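Local coordinates for enoyl-CoA hydratase/isomerase (Mycobacterium abscessus, PDB 3QXZ), which probably hydrates or isomerises enoyl-CoA thioesters, as a trimeric member of the crotonase-like enoyl-CoA hydratase/isomerase family, at residues G40-Y43 / Q44-D47; M114-A117 / L118-D121; D143-A146 / H147-L150; L190-A193 / L194-A197; A205-S208 / A209-K213. All blocks are in the same frame, centred on the assembly; numbering follows the deposited sequence.

Contact 1 (G40-Y43 / Q44-D47); sequences GAAY and QRLD. With K (potassium ion), chain D; EDO (1,2-ethanediol), chain I.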
loop_
_atom_site.group_PDB
_atom_site.type_symbol
_atom_site.label_atom_id
_atom_site.label_comp_id
_atom_site.label_asym_id
_atom_site.label_seq_id
_atom_site.Cartn_x
_atom_site.Cartn_y
_atom_site.Cartn_z
ATOM N N GLY A 40 4.258 23.757 -13.129
ATOM C CA GLY A 40 4.486 24.106 -11.734
ATOM C C GLY A 40 3.909 25.474 -11.408
ATOM O O GLY A 40 3.244 25.653 -10.386
ATOM N N ALA A 41 4.150 26.448 -12.292
ATOM C CA ALA A 41 3.631 27.803 -12.085
ATOM C C ALA A 41 2.111 27.817 -12.066
ATOM O O ALA A 41 1.519 28.524 -11.255
ATOM C CB ALA A 41 4.156 28.750 -13.166
ATOM N N ALA A 42 1.490 27.032 -12.946
ATOM C CA ALA A 42 0.027 26.948 -13.006
ATOM C C ALA A 42 -0.529 26.287 -11.745
ATOM O O ALA A 42 -1.509 26.767 -11.183
ATOM C CB ALA A 42 -0.438 26.195 -14.245
ATOM N N TYR A 43 0.084 25.196 -11.293
ATOM C CA TYR A 43 -0.333 24.571 -10.030
ATOM C C TYR A 43 -0.332 25.596 -8.892
ATOM O O TYR A 43 -1.278 25.664 -8.112
ATOM C CB TYR A 43 0.581 23.407 -9.665
ATOM C CG TYR A 43 0.244 22.097 -10.321
ATOM C CD1 TYR A 43 -1.055 21.794 -10.730
ATOM C CD2 TYR A 43 1.231 21.143 -10.508
ATOM C CE1 TYR A 43 -1.361 20.558 -11.297
ATOM C CE2 TYR A 43 0.936 19.904 -11.097
ATOM C CZ TYR A 43 -0.361 19.637 -11.494
ATOM O OH TYR A 43 -0.682 18.411 -12.047
ATOM N N GLN A 44 0.734 26.386 -8.777
ATOM C CA GLN A 44 0.828 27.333 -7.674
ATOM C C GLN A 44 -0.252 28.422 -7.758
ATOM O O GLN A 44 -0.939 28.721 -6.770
ATOM C CB GLN A 44 2.217 27.972 -7.598
ATOM C CG GLN A 44 2.370 28.869 -6.351
ATOM C CD GLN A 44 2.263 28.064 -5.067
ATOM O OE1 GLN A 44 3.138 27.251 -4.759
ATOM N NE2 GLN A 44 1.176 28.277 -4.311
ATOM N N ARG A 45 -0.431 28.996 -8.944
ATOM C CA ARG A 45 -1.410 30.063 -9.129
ATOM C C ARG A 45 -2.827 29.543 -8.893
ATOM O O ARG A 45 -3.629 30.201 -8.226
ATOM C CB ARG A 45 -1.258 30.664 -10.533
ATOM C CG ARG A 45 -2.334 31.673 -10.884
ATOM C CD ARG A 45 -2.060 32.347 -12.228
ATOM N NE ARG A 45 -1.659 31.386 -13.252
ATOM C CZ ARG A 45 -2.488 30.565 -13.894
ATOM N NH1 ARG A 45 -3.796 30.574 -13.627
ATOM N NH2 ARG A 45 -1.998 29.725 -14.800
ATOM N N LEU A 46 -3.134 28.363 -9.436
ATOM C CA LEU A 46 -4.468 27.798 -9.309
ATOM C C LEU A 46 -4.740 27.392 -7.867
ATOM O O LEU A 46 -5.867 27.532 -7.383
ATOM C CB LEU A 46 -4.666 26.618 -10.280
ATOM C CG LEU A 46 -4.635 26.994 -11.768
ATOM C CD1 LEU A 46 -4.606 25.733 -12.610
ATOM C CD2 LEU A 46 -5.818 27.879 -12.139
ATOM N N ASP A 47 -3.717 26.901 -7.170
ATOM C CA ASP A 47 -3.882 26.577 -5.760
ATOM C C ASP A 47 -4.258 27.823 -4.960
ATOM O O ASP A 47 -5.141 27.771 -4.091
ATOM C CB ASP A 47 -2.627 25.914 -5.175
ATOM C CG ASP A 47 -2.900 25.183 -3.872
ATOM O OD1 ASP A 47 -4.006 24.634 -3.704
ATOM O OD2 ASP A 47 -1.994 25.138 -3.034
HETATM K K K D . -7.554 26.930 -5.174
HETATM C C1 EDO I . 2.291 24.554 -2.622
HETATM O O1 EDO I . 3.382 25.483 -2.630
HETATM C C2 EDO I . 1.139 25.115 -1.798
HETATM O O2 EDO I . 0.419 26.090 -2.569
HETATM O O HOH W 1 -8.356 27.528 -2.640
#
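Four backbone bonds join residues 40-43 to residues 44-47, each from an N-H to the carbonyl four residues earlier, as in any alpha helix; Leu46 N to Ala42 O, at 2.9 Å, is one of them. The turns belong to helix 33-48, which links strands 17-23 and 54-59 in a beta-alpha-beta unit. Arg45 runs back along the helix surface. Its CG lies anti to the backbone N (chi1 173°) and its chain bends at chi3 (45°), and this brings NH2 to 3.9 Å from Ala42 CB. The charge of the guanidinium is met by a salt bridge from NH2 to Glu11 on strand 8-14. Leu46 lies over the carbonyl of Ala42, with CG 3.2 Å from Ala42 O, and packs on the sheet beside Tyr43. On another side of the helix, Gln44 and Asp47 hold a 1,2-ethanediol molecule, probably from the crystallisation liquor. Gln44 NE2 donates to its O2 at 2.9 Å, and Gln44 OE1 accepts from its O1 at 2.8 Å. The same O2 donates to Asp47 OD2 at 2.6 Å, while OD2 also takes the N-H of Arg98. The backbone oxygens of Leu46 and Asp47 both bind potassium, each at 2.8 Å. Asp49, Val52, Thr99 and a water complete the site. Carbonyls near a helix C-terminus carry partial negative charge, which probably favours binding of the cation here.

Contact 2 (M114-A117 / L118-D121); sequences MTLA and LHAD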
loop_
_atom_site.group_PDB
_atom_site.type_symbol
_atom_site.label_atom_id
_atom_site.label_comp_id
_atom_site.label_asym_id
_atom_site.label_seq_id
_atom_site.Cartn_x
_atom_site.Cartn_y
_atom_site.Cartn_z
ATOM N N MET A 114 4.029 9.551 -17.186
ATOM C CA MET A 114 3.406 8.777 -16.129
ATOM C C MET A 114 3.825 9.251 -14.730
ATOM O O MET A 114 2.974 9.361 -13.835
ATOM C CB MET A 114 3.699 7.288 -16.297
ATOM C CG MET A 114 3.157 6.413 -15.150
ATOM S SD MET A 114 1.373 6.545 -14.819
ATOM C CE MET A 114 0.804 5.695 -16.276
ATOM N N THR A 115 5.115 9.526 -14.517
ATOM C CA THR A 115 5.524 9.880 -13.141
ATOM C C THR A 115 4.914 11.207 -12.682
ATOM O O THR A 115 4.566 11.319 -11.512
ATOM C CB THR A 115 7.043 9.835 -12.933
ATOM O OG1 THR A 115 7.629 10.864 -13.733
ATOM C CG2 THR A 115 7.630 8.478 -13.329
ATOM N N LEU A 116 4.719 12.164 -13.592
ATOM C CA LEU A 116 3.960 13.374 -13.238
ATOM C C LEU A 116 2.484 13.081 -12.973
ATOM O O LEU A 116 1.869 13.727 -12.110
ATOM C CB LEU A 116 4.089 14.478 -14.283
ATOM C CG LEU A 116 5.475 15.075 -14.294
ATOM C CD1 LEU A 116 5.572 15.991 -15.468
ATOM C CD2 LEU A 116 5.844 15.804 -12.999
ATOM N N ALA A 117 1.894 12.142 -13.701
ATOM C CA ALA A 117 0.504 11.761 -13.419
ATOM C C ALA A 117 0.363 11.152 -12.031
ATOM O O ALA A 117 -0.689 11.315 -11.377
ATOM C CB ALA A 117 -0.014 10.808 -14.480
ATOM N N LEU A 118 1.427 10.488 -11.565
ATOM C CA LEU A 118 1.413 9.901 -10.218
ATOM C C LEU A 118 1.372 10.954 -9.111
ATOM O O LEU A 118 1.150 10.600 -7.959
ATOM C CB LEU A 118 2.596 8.964 -10.001
ATOM C CG LEU A 118 2.695 7.744 -10.909
ATOM C CD1 LEU A 118 3.941 6.943 -10.504
ATOM C CD2 LEU A 118 1.433 6.847 -10.888
ATOM N N HIS A 119 1.573 12.242 -9.427
ATOM C CA HIS A 119 1.465 13.273 -8.382
ATOM C C HIS A 119 0.015 13.575 -8.043
ATOM O O HIS A 119 -0.250 14.139 -6.975
ATOM C CB HIS A 119 2.113 14.581 -8.817
ATOM C CG HIS A 119 3.594 14.517 -8.958
ATOM N ND1 HIS A 119 4.333 15.620 -9.308
ATOM C CD2 HIS A 119 4.468 13.498 -8.792
ATOM C CE1 HIS A 119 5.614 15.284 -9.347
ATOM N NE2 HIS A 119 5.722 14.005 -9.047
ATOM N N ALA A 120 -0.914 13.275 -8.954
ATOM C CA ALA A 120 -2.320 13.623 -8.747
ATOM C C ALA A 120 -2.943 12.784 -7.623
ATOM O O ALA A 120 -2.485 11.673 -7.317
ATOM C CB ALA A 120 -3.128 13.443 -10.042
ATOM N N ASP A 121 -3.990 13.319 -7.001
ATOM C CA ASP A 121 -4.709 12.559 -5.971
ATOM C C ASP A 121 -5.405 11.339 -6.544
ATOM O O ASP A 121 -5.450 10.271 -5.918
ATOM C CB ASP A 121 -5.731 13.473 -5.303
ATOM C CG ASP A 121 -5.100 14.691 -4.700
ATOM O OD1 ASP A 121 -4.140 14.519 -3.909
ATOM O OD2 ASP A 121 -5.538 15.820 -5.019
#
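Leu118 N is shared by two carbonyl oxygens. It donates to Met114 O at 3.0 Å and, weakly, to Thr115 O at 3.2 Å. It sits at the C-terminal part of helix 112-117, beside a type I beta turn from Ala117 to Ala120, which leads into strand 122-126 of the central sheet of this crotonase-like fold. His119 N then reaches Leu116 O, and Ala120 N closes the turn on Ala117 O at 3.1 Å. In these two bonds the partner is three residues back, as in a beta turn, and the donor stands above the carbonyl plane, 64° out of it at Leu116 O. Arg123 NH1 also bonds to Ala117 O and to Ala120 O and so braces the turn.

The side chains pack in two pairs. Met114, bent at chi2 and chi3, lays SD 3.9 Å from Leu118 CD2. His119 has CG anti to its own carbonyl carbon (chi1 -68°), which turns the ring back over the preceding turn. One ring face lies against Leu116 CA. NE2 is hydrogen-bonded to Ala144 O, and Phe95 meets the ring edge-to-face. Thr115 OG1 bonds to Asp143, so this buried turn is tied to the loop before helix 146-149. Next to NE2 in the ring, His119 CE1 rests 3.7 Å from Leu116 CD2.

Contact 3 (D143-A146 / H147-L150); sequences DALA and HWTL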
loop_
_atom_site.group_PDB
_atom_site.type_symbol
_atom_site.label_atom_id
_atom_site.label_comp_id
_atom_site.label_asym_id
_atom_site.label_seq_id
_atom_site.Cartn_x
_atom_site.Cartn_y
_atom_site.Cartn_z
ATOM N N ASP A 143 11.920 9.225 -12.297
ATOM C CA ASP A 143 12.033 10.627 -11.938
ATOM C C ASP A 143 10.735 11.111 -11.287
ATOM O O ASP A 143 9.775 10.349 -11.087
ATOM C CB ASP A 143 12.424 11.444 -13.200
ATOM C CG ASP A 143 11.560 11.097 -14.397
ATOM O OD1 ASP A 143 10.385 10.746 -14.219
ATOM O OD2 ASP A 143 12.070 11.161 -15.541
ATOM N N ALA A 144 10.741 12.398 -10.957
ATOM C CA ALA A 144 9.585 13.094 -10.377
ATOM C C ALA A 144 8.981 12.308 -9.209
ATOM O O ALA A 144 7.758 12.153 -9.104
ATOM C CB ALA A 144 8.536 13.359 -11.443
ATOM N N LEU A 145 9.861 11.818 -8.337
ATOM C CA LEU A 145 9.461 11.169 -7.085
ATOM C C LEU A 145 8.751 9.824 -7.283
ATOM O O LEU A 145 8.133 9.310 -6.334
ATOM C CB LEU A 145 8.636 12.131 -6.168
ATOM C CG LEU A 145 9.533 12.958 -5.251
ATOM C CD1 LEU A 145 8.720 14.058 -4.568
ATOM C CD2 LEU A 145 10.133 12.048 -4.180
ATOM N N ALA A 146 8.889 9.194 -8.453
ATOM C CA ALA A 146 8.267 7.881 -8.633
ATOM C C ALA A 146 8.731 6.854 -7.616
ATOM O O ALA A 146 7.975 5.933 -7.268
ATOM C CB ALA A 146 8.546 7.363 -10.020
ATOM N N HIS A 147 9.968 6.949 -7.123
ATOM C CA HIS A 147 10.452 5.984 -6.115
ATOM C C HIS A 147 9.649 6.055 -4.808
ATOM O O HIS A 147 9.697 5.110 -4.020
ATOM C CB HIS A 147 11.944 6.196 -5.780
ATOM C CG HIS A 147 12.890 5.979 -6.933
ATOM N ND1 HIS A 147 13.169 6.961 -7.864
ATOM C CD2 HIS A 147 13.656 4.910 -7.270
ATOM C CE1 HIS A 147 14.058 6.493 -8.741
ATOM N NE2 HIS A 147 14.369 5.249 -8.408
ATOM N N TRP A 148 9.002 7.202 -4.581
ATOM C CA TRP A 148 8.222 7.475 -3.386
ATOM C C TRP A 148 6.709 7.348 -3.628
ATOM O O TRP A 148 5.990 6.743 -2.805
ATOM C CB TRP A 148 8.598 8.903 -2.926
ATOM C CG TRP A 148 7.955 9.400 -1.668
ATOM C CD1 TRP A 148 8.401 9.218 -0.394
ATOM C CD2 TRP A 148 6.754 10.159 -1.577
ATOM N NE1 TRP A 148 7.506 9.789 0.495
ATOM C CE2 TRP A 148 6.506 10.392 -0.202
ATOM C CE3 TRP A 148 5.878 10.695 -2.521
ATOM C CZ2 TRP A 148 5.399 11.119 0.243
ATOM C CZ3 TRP A 148 4.779 11.430 -2.067
ATOM C CH2 TRP A 148 4.566 11.629 -0.692
ATOM N N THR A 149 6.207 7.883 -4.739
ATOM C CA THR A 149 4.762 7.819 -4.994
ATOM C C THR A 149 4.335 6.392 -5.317
ATOM O O THR A 149 3.269 5.943 -4.869
ATOM C CB THR A 149 4.330 8.708 -6.167
ATOM O OG1 THR A 149 5.100 8.322 -7.319
ATOM C CG2 THR A 149 4.524 10.207 -5.860
ATOM N N LEU A 150 5.138 5.656 -6.071
ATOM C CA LEU A 150 4.626 4.404 -6.627
ATOM C C LEU A 150 4.398 3.291 -5.588
ATOM O O LEU A 150 3.330 2.682 -5.601
ATOM C CB LEU A 150 5.493 3.924 -7.810
ATOM C CG LEU A 150 4.932 2.732 -8.591
ATOM C CD1 LEU A 150 3.531 3.004 -9.151
ATOM C CD2 LEU A 150 5.917 2.389 -9.717
HETATM O O HOH W 2 5.772 10.214 -9.242
#
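Ala146, Leu145 and His147 have the most surface buried here, at the start of the short helix 146-149. Leu145 is the N-cap residue. It is also the third residue of a type I' beta turn from Asp143 to Ala146, closed by Ala146 N on Asp143 O at 3.0 Å. Leu145 O receives two N-H groups, both at 2.9 Å: Thr149 N nearly in line with the C=O bond and Trp148 N from above the carbonyl plane, 51° out of it. The Leu145 side chain lies beside that of Trp148 and points the same way, with CD2 3.7 Å from Trp148 CB. The indole leads away from the turn, with CG anti to the backbone N (chi1 -178°), and meets Phe95 and Arg152, the latter as a cation-pi pair.

Ala146 begins the helix. Its carbonyl accepts Leu150 N at 3.1 Å, and Leu150 CB lies against the same oxygen. Thr149 OG1 sits 3.5 Å from Ala146 CA and donates to a water at 2.8 Å. The water in turn donates to Ala144 O, also at 2.8 Å, and so bridges the turn and the helix.

His147 ND1 bonds to Glu233 of the third subunit. A second carboxylate oxygen of that Glu233 takes Leu145 N. One acidic group thus binds both the helix start and the imidazole, which is consistent with ND1 carrying a proton and links this turn to the trimer interface.

Contact 4 (L190-A193 / L194-A197); sequences LGAA and LRMA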
loop_
_atom_site.group_PDB
_atom_site.type_symbol
_atom_site.label_atom_id
_atom_site.label_comp_id
_atom_site.label_asym_id
_atom_site.label_seq_id
_atom_site.Cartn_x
_atom_site.Cartn_y
_atom_site.Cartn_z
ATOM N N LEU A 190 -12.072 12.069 -19.793
ATOM C CA LEU A 190 -12.142 13.456 -19.366
ATOM C C LEU A 190 -13.507 13.795 -18.778
ATOM O O LEU A 190 -13.595 14.454 -17.744
ATOM C CB LEU A 190 -11.770 14.412 -20.510
ATOM C CG LEU A 190 -11.784 15.913 -20.170
ATOM C CD1 LEU A 190 -10.916 16.284 -18.941
ATOM C CD2 LEU A 190 -11.374 16.727 -21.419
ATOM N N GLY A 191 -14.584 13.339 -19.423
ATOM C CA GLY A 191 -15.930 13.577 -18.915
ATOM C C GLY A 191 -16.131 13.007 -17.521
ATOM O O GLY A 191 -16.775 13.633 -16.680
ATOM N N ALA A 192 -15.587 11.815 -17.263
ATOM C CA ALA A 192 -15.702 11.231 -15.925
ATOM C C ALA A 192 -14.928 12.062 -14.899
ATOM O O ALA A 192 -15.406 12.296 -13.789
ATOM C CB ALA A 192 -15.214 9.782 -15.912
ATOM N N ALA A 193 -13.736 12.517 -15.271
ATOM C CA ALA A 193 -12.939 13.356 -14.382
ATOM C C ALA A 193 -13.668 14.674 -14.060
ATOM O O ALA A 193 -13.689 15.129 -12.907
ATOM C CB ALA A 193 -11.566 13.617 -14.989
ATOM N N LEU A 194 -14.292 15.268 -15.074
ATOM C CA LEU A 194 -15.050 16.515 -14.895
ATOM C C LEU A 194 -16.286 16.319 -14.012
ATOM O O LEU A 194 -16.584 17.170 -13.164
ATOM C CB LEU A 194 -15.422 17.155 -16.251
ATOM C CG LEU A 194 -14.230 17.674 -17.052
ATOM C CD1 LEU A 194 -14.625 18.068 -18.458
ATOM C CD2 LEU A 194 -13.569 18.832 -16.356
ATOM N N ARG A 195 -16.993 15.200 -14.167
ATOM C CA ARG A 195 -18.142 14.939 -13.290
ATOM C C ARG A 195 -17.683 14.831 -11.834
ATOM O O ARG A 195 -18.337 15.362 -10.918
ATOM C CB ARG A 195 -18.903 13.677 -13.717
ATOM C CG ARG A 195 -19.809 13.904 -14.953
ATOM C CD ARG A 195 -20.744 12.719 -15.245
ATOM N NE ARG A 195 -20.023 11.463 -15.484
ATOM C CZ ARG A 195 -19.468 11.110 -16.645
ATOM N NH1 ARG A 195 -19.549 11.909 -17.704
ATOM N NH2 ARG A 195 -18.835 9.950 -16.741
ATOM N N MET A 196 -16.554 14.149 -11.616
ATOM C CA MET A 196 -16.008 14.023 -10.274
ATOM C C MET A 196 -15.572 15.384 -9.728
ATOM O O MET A 196 -15.844 15.705 -8.572
ATOM C CB MET A 196 -14.843 13.036 -10.297
ATOM C CG MET A 196 -14.260 12.750 -8.914
ATOM S SD MET A 196 -12.859 11.630 -8.965
ATOM C CE MET A 196 -13.669 10.078 -9.302
ATOM N N ALA A 197 -14.908 16.177 -10.567
ATOM C CA ALA A 197 -14.461 17.504 -10.170
ATOM C C ALA A 197 -15.615 18.424 -9.811
ATOM O O ALA A 197 -15.548 19.127 -8.802
ATOM C CB ALA A 197 -13.597 18.139 -11.274
#
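Leu194 N, Arg195 N, Met196 N and Ala197 N each donate to the carbonyl four residues earlier. The shortest of these backbone bonds is Ala197 N to Ala193 O, at 2.8 Å. All four carbonyls of residues 190-193 are used in this way.

The apolar side chains of Leu190 and Leu194 cross obliquely, and Leu190 CG lies 4.0 Å from Leu194 CD1. Leu190 starts with CG anti to its backbone N (chi1 -179°), which carries its branched end toward Leu194. Leu194 CG also rests on Leu190 O, at 3.4 Å.

The charged Arg195 folds back along the helix, bending at chi3 (-59°), and spreads its guanidinium over the preceding turn. One face of that group lies over Gly191 O and Ala192 CA. NH2 is 3.5 Å from Ala192 CA, and NH1 is 3.4 Å from Gly191 O at an angle too poor for a hydrogen bond. The flat cation thus rests on the helix backbone.

Leu190, Ala193 and Ala197 face strands 54-59 and 101-105, and Met196 also touches Thr165 of the second subunit. This is a helix, 186-203, packed on one side of the central beta-sheet of the crotonase-like fold, with Ala193 and Ala197 among its sheet-facing residues.

Contact 5 (A205-S208 / A209-K213); sequences APES and AALTK. With EDO (1,2-ethanediol), chain H.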
loop_
_atom_site.group_PDB
_atom_site.type_symbol
_atom_site.label_atom_id
_atom_site.label_comp_id
_atom_site.label_asym_id
_atom_site.label_seq_id
_atom_site.Cartn_x
_atom_site.Cartn_y
_atom_site.Cartn_z
ATOM N N ALA A 205 -16.988 20.702 1.048
ATOM C CA ALA A 205 -16.644 22.026 1.593
ATOM C C ALA A 205 -15.192 22.385 1.244
ATOM O O ALA A 205 -14.315 21.512 1.285
ATOM C CB ALA A 205 -16.853 22.067 3.100
ATOM N N PRO A 206 -14.913 23.657 0.905
ATOM C CA PRO A 206 -13.542 24.019 0.473
ATOM C C PRO A 206 -12.475 23.743 1.526
ATOM O O PRO A 206 -11.433 23.145 1.213
ATOM C CB PRO A 206 -13.631 25.526 0.157
ATOM C CG PRO A 206 -15.018 25.954 0.516
ATOM C CD PRO A 206 -15.878 24.768 0.763
ATOM N N GLU A 207 -12.715 24.141 2.773
ATOM C CA GLU A 207 -11.711 23.930 3.811
ATOM C C GLU A 207 -11.611 22.449 4.183
ATOM O O GLU A 207 -10.533 21.959 4.543
ATOM C CB GLU A 207 -11.971 24.823 5.037
ATOM C CG GLU A 207 -10.776 24.932 5.979
ATOM C CD GLU A 207 -9.560 25.658 5.411
ATOM O OE1 GLU A 207 -9.628 26.279 4.320
ATOM O OE2 GLU A 207 -8.520 25.606 6.083
ATOM N N SER A 208 -12.728 21.724 4.137
ATOM C CA SER A 208 -12.707 20.275 4.372
ATOM C C SER A 208 -11.764 19.579 3.374
ATOM O O SER A 208 -10.913 18.759 3.770
ATOM C CB SER A 208 -14.122 19.711 4.213
ATOM O OG SER A 208 -14.966 20.167 5.256
ATOM N N ALA A 209 -11.917 19.894 2.091
ATOM C CA ALA A 209 -11.033 19.295 1.079
ATOM C C ALA A 209 -9.582 19.677 1.310
ATOM O O ALA A 209 -8.700 18.815 1.230
ATOM C CB ALA A 209 -11.462 19.707 -0.310
ATOM N N ALA A 210 -9.323 20.949 1.609
ATOM C CA ALA A 210 -7.937 21.418 1.766
ATOM C C ALA A 210 -7.258 20.743 2.956
ATOM O O ALA A 210 -6.110 20.281 2.840
ATOM C CB ALA A 210 -7.917 22.940 1.936
ATOM N N LEU A 211 -7.926 20.697 4.106
ATOM C CA LEU A 211 -7.309 20.115 5.294
ATOM C C LEU A 211 -7.145 18.618 5.157
ATOM O O LEU A 211 -6.122 18.066 5.611
ATOM C CB LEU A 211 -8.108 20.446 6.555
ATOM C CG LEU A 211 -8.092 21.926 6.961
ATOM C CD1 LEU A 211 -8.971 22.126 8.198
ATOM C CD2 LEU A 211 -6.696 22.502 7.195
ATOM N N THR A 212 -8.131 17.950 4.549
ATOM C CA THR A 212 -8.034 16.503 4.342
ATOM C C THR A 212 -6.882 16.162 3.386
ATOM O O THR A 212 -6.072 15.269 3.683
ATOM C CB THR A 212 -9.373 15.984 3.797
ATOM O OG1 THR A 212 -10.403 16.235 4.773
ATOM C CG2 THR A 212 -9.337 14.457 3.553
ATOM N N LYS A 213 -6.787 16.881 2.264
ATOM C CA LYS A 213 -5.696 16.630 1.327
ATOM C C LYS A 213 -4.353 16.880 1.979
ATOM O O LYS A 213 -3.437 16.062 1.859
ATOM C CB LYS A 213 -5.843 17.506 0.087
ATOM C CG LYS A 213 -4.653 17.284 -0.867
ATOM C CD LYS A 213 -4.809 17.919 -2.221
ATOM C CE LYS A 213 -3.539 17.721 -3.039
ATOM N NZ LYS A 213 -3.750 17.911 -4.511
HETATM C C1 EDO H . -9.153 23.879 -1.601
HETATM O O1 EDO H . -9.885 22.690 -1.298
HETATM C C2 EDO H . -9.726 24.410 -2.904
HETATM O O2 EDO H . -11.061 24.939 -2.703
#
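Glu207 and Leu211, one turn apart on helix 206-222, cross at an angle. Glu207 has CG anti to its backbone N (chi1 -164°) and bends at chi2 (67°). This brings its carboxylate alongside the Leu211 branch, with OE2 3.8 Å from Leu211 CD2. Glu207 CG lies 4.0 Å from Leu211 CD1. The same OE2 forms a salt bridge with Arg239, on helix 226-241, and Leu211 packs on that helix too.

Thr212 OG1 donates to Ser208 O at 2.8 Å, and Thr212 N donates to the same oxygen at 3.0 Å, from the opposite face of the carbonyl plane. Ser208 OG hydrogen-bonds to Val140 O of the second subunit.

Ala205 is the N-cap, and its carbonyl accepts Ala209 N at 3.0 Å. Next to it, Pro206 O takes Ala210 N at 3.1 Å and also O1 of a 1,2-ethanediol, probably from the crystallisation liquor, at 3.0 Å. The ethanediol also hydrogen-bonds to Arg53 NE.

The threonine hydroxyl is thus paired within its own helix. The carboxylate of Glu207 is probably kept ionised by Arg239, while its apolar stem packs on Leu211. The turn thereby ties its helix to helix 226-241 by charge and packing.

How the contacts relate
The contacts follow one another along the chain in numerical order. Contact 1 lies on helix 33-48 and contact 4 on helix 186-203, both packed on the six-stranded mixed sheet, with centres about 20 Å apart. Contacts 2 and 3 are neighbours, centres about 9 Å apart, joined by His119 with Ala144 and Thr115 with Asp143. Contact 5, on helix 206-222, follows the helix of contact 4 and touches contact 2 through a salt bridge between Asp121 and Lys213. Contacts 3 and 4 lie on opposite sides of the chain's centre. Contacts 3 and 5 hydrogen-bond to other subunits, and contacts 2 and 4 each touch one through a single residue, so the set spans the sheet core and the trimer interfaces.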